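Local atomic coordinates of leukocyte-associated immunoglobulin-like receptor 1 (Mus musculus, PDB entry 4ESK), a protein that acts as an inhibitory immune receptor that restrains natural killer, B and T cells, recruiting the phosphatases PTPN6 and PTPN11 when phosphorylated on tyrosine. Residues G68-N71 against E72-G76. Residues are numbered along the deposited sequence; the frame is centred on the assembly and turned at random.
Sequences GPVN and ETITG
Two donors of Thr73 converge on the side-chain oxygen OD1 of Asn71. The hydroxyl OG1 gives the shorter bond, 2.7 Å to Asn71 OD1, and lies in the carbonyl plane of the amide. Thr73 N reaches the same OD1 at 3.0 Å with an N-H...O angle of 143°, standing above that plane and not on a lone pair. CG of Asn71 (chi1 65°) and OG1 of Thr73 (chi1 72°) each sit between their own backbone N and carbonyl carbon, which lets OD1 and OG1 meet. Without the amide, as with an alanine here, the hydroxyl and N-H of Thr73 would probably both be left without their common acceptor. The main chain closes a type I beta turn, Ile74 N donating to Asn71 O three residues back at 2.9 Å, with Glu72 and Thr73 at the corners in helical backbone angles. Glu72 N is buried without a partner. Ile74 and Val70, the two buried residues here, meet through CG2 and CG1 at 3.8 Å, crossing at about a right angle, and both pack on Val99 of strand 88-100. OD1 accepting from the N-H two residues on defines an Asx turn, which overlaps the beta turn at a predicted N-glycosylation sequon, unglycosylated here, in the E-F connection (62-67 to 76-84) between the two sheets of the receptor's Ig-like C2-type domain, predicted to be extracellular.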
ATOM      1  N   GLY A  68      10.945  -0.339  -5.957  1.00 17.42           N
ATOM      2  CA  GLY A  68      11.682  -1.207  -6.871  1.00 17.87           C
ATOM      3  C   GLY A  68      13.050  -0.644  -7.199  1.00 18.11           C
ATOM      4  O   GLY A  68      13.224   0.573  -7.199  1.00 18.10           O
ATOM      5  N   PRO A  69      14.017  -1.526  -7.500  1.00 17.89           N
ATOM      6  CA  PRO A  69      13.932  -2.995  -7.477  1.00 17.46           C
ATOM      7  C   PRO A  69      13.908  -3.565  -6.077  1.00 17.36           C
ATOM      8  O   PRO A  69      14.659  -3.125  -5.196  1.00 18.26           O
ATOM      9  CB  PRO A  69      15.209  -3.425  -8.207  1.00 18.05           C
ATOM     10  CG  PRO A  69      16.160  -2.320  -7.930  1.00 17.41           C
ATOM     11  CD  PRO A  69      15.325  -1.074  -7.984  1.00 17.78           C
ATOM     12  N   VAL A  70      13.060  -4.560  -5.854  1.00 16.87           N
ATOM     13  CA  VAL A  70      12.920  -5.133  -4.515  1.00 17.31           C
ATOM     14  C   VAL A  70      14.026  -6.139  -4.166  1.00 18.33           C
ATOM     15  O   VAL A  70      14.563  -6.849  -5.025  1.00 19.15           O
ATOM     16  CB  VAL A  70      11.539  -5.787  -4.267  1.00 17.95           C
ATOM     17  CG1 VAL A  70      10.431  -4.738  -4.405  1.00 17.34           C
ATOM     18  CG2 VAL A  70      11.312  -6.963  -5.204  1.00 18.53           C
ATOM     19  N   ASN A  71      14.346  -6.178  -2.887  1.00 19.45           N
ATOM     20  CA  ASN A  71      15.132  -7.267  -2.331  1.00 21.37           C
ATOM     21  C   ASN A  71      14.518  -7.786  -1.035  1.00 22.82           C
ATOM     22  O   ASN A  71      13.365  -7.472  -0.723  1.00 22.50           O
ATOM     23  CB  ASN A  71      16.596  -6.834  -2.175  1.00 21.93           C
ATOM     24  CG  ASN A  71      16.768  -5.724  -1.168  1.00 23.51           C
ATOM     25  OD1 ASN A  71      15.873  -5.451  -0.363  1.00 24.66           O
ATOM     26  ND2 ASN A  71      17.929  -5.067  -1.204  1.00 25.67           N
ATOM     27  N   GLU A  72      15.277  -8.584  -0.277  1.00 23.13           N
ATOM     28  CA  GLU A  72      14.766  -9.248   0.916  0.50 24.12           C
ATOM     29  C   GLU A  72      14.245  -8.278   1.985  1.00 23.60           C
ATOM     30  O   GLU A  72      13.426  -8.647   2.787  1.00 24.18           O
ATOM     31  CB  GLU A  72      15.833 -10.194   1.510  0.50 25.86           C
ATOM     32  CG  GLU A  72      17.074  -9.523   2.104  0.50 26.98           C
ATOM     33  CD  GLU A  72      18.105  -9.080   1.071  0.50 27.92           C
ATOM     34  OE1 GLU A  72      17.981  -9.442  -0.126  0.50 27.19           O
ATOM     35  OE2 GLU A  72      19.055  -8.363   1.469  0.50 29.38           O
ATOM     36  N   THR A  73      14.739  -7.038   1.978  1.00 23.50           N
ATOM     37  CA  THR A  73      14.285  -6.021   2.938  1.00 23.36           C
ATOM     38  C   THR A  73      12.806  -5.634   2.708  1.00 23.70           C
ATOM     39  O   THR A  73      12.183  -5.012   3.571  1.00 24.54           O
ATOM     40  CB  THR A  73      15.171  -4.754   2.907  1.00 23.55           C
ATOM     41  OG1 THR A  73      14.948  -3.984   1.709  1.00 25.83           O
ATOM     42  CG2 THR A  73      16.669  -5.149   2.983  1.00 23.91           C
ATOM     43  N   ILE A  74      12.259  -6.010   1.555  1.00 21.71           N
ATOM     44  CA  ILE A  74      10.877  -5.651   1.210  1.00 21.11           C
ATOM     45  C   ILE A  74       9.842  -6.669   1.723  1.00 19.72           C
ATOM     46  O   ILE A  74       8.639  -6.361   1.858  1.00 18.85           O
ATOM     47  CB  ILE A  74      10.777  -5.403  -0.304  1.00 20.99           C
ATOM     48  CG1 ILE A  74      11.706  -4.251  -0.711  1.00 20.41           C
ATOM     49  CG2 ILE A  74       9.340  -5.051  -0.733  1.00 19.17           C
ATOM     50  CD1 ILE A  74      11.555  -2.970   0.111  1.00 21.35           C
ATOM     51  N   THR A  75      10.284  -7.874   2.060  1.00 18.90           N
ATOM     52  CA  THR A  75       9.412  -8.845   2.721  1.00 18.58           C
ATOM     53  C   THR A  75       8.777  -8.294   4.000  1.00 19.70           C
ATOM     54  O   THR A  75       9.477  -7.744   4.864  1.00 19.49           O
ATOM     55  CB  THR A  75      10.159 -10.164   2.996  1.00 19.19           C
ATOM     56  OG1 THR A  75      10.554 -10.731   1.743  1.00 18.33           O
ATOM     57  CG2 THR A  75       9.311 -11.162   3.772  1.00 18.95           C
ATOM     58  N   GLY A  76       7.448  -8.417   4.110  1.00 17.90           N
ATOM     59  CA  GLY A  76       6.723  -7.906   5.269  1.00 17.76           C
ATOM     60  C   GLY A  76       5.235  -7.666   5.051  1.00 16.79           C
ATOM     61  O   GLY A  76       4.701  -8.010   3.993  1.00 14.57           O
TER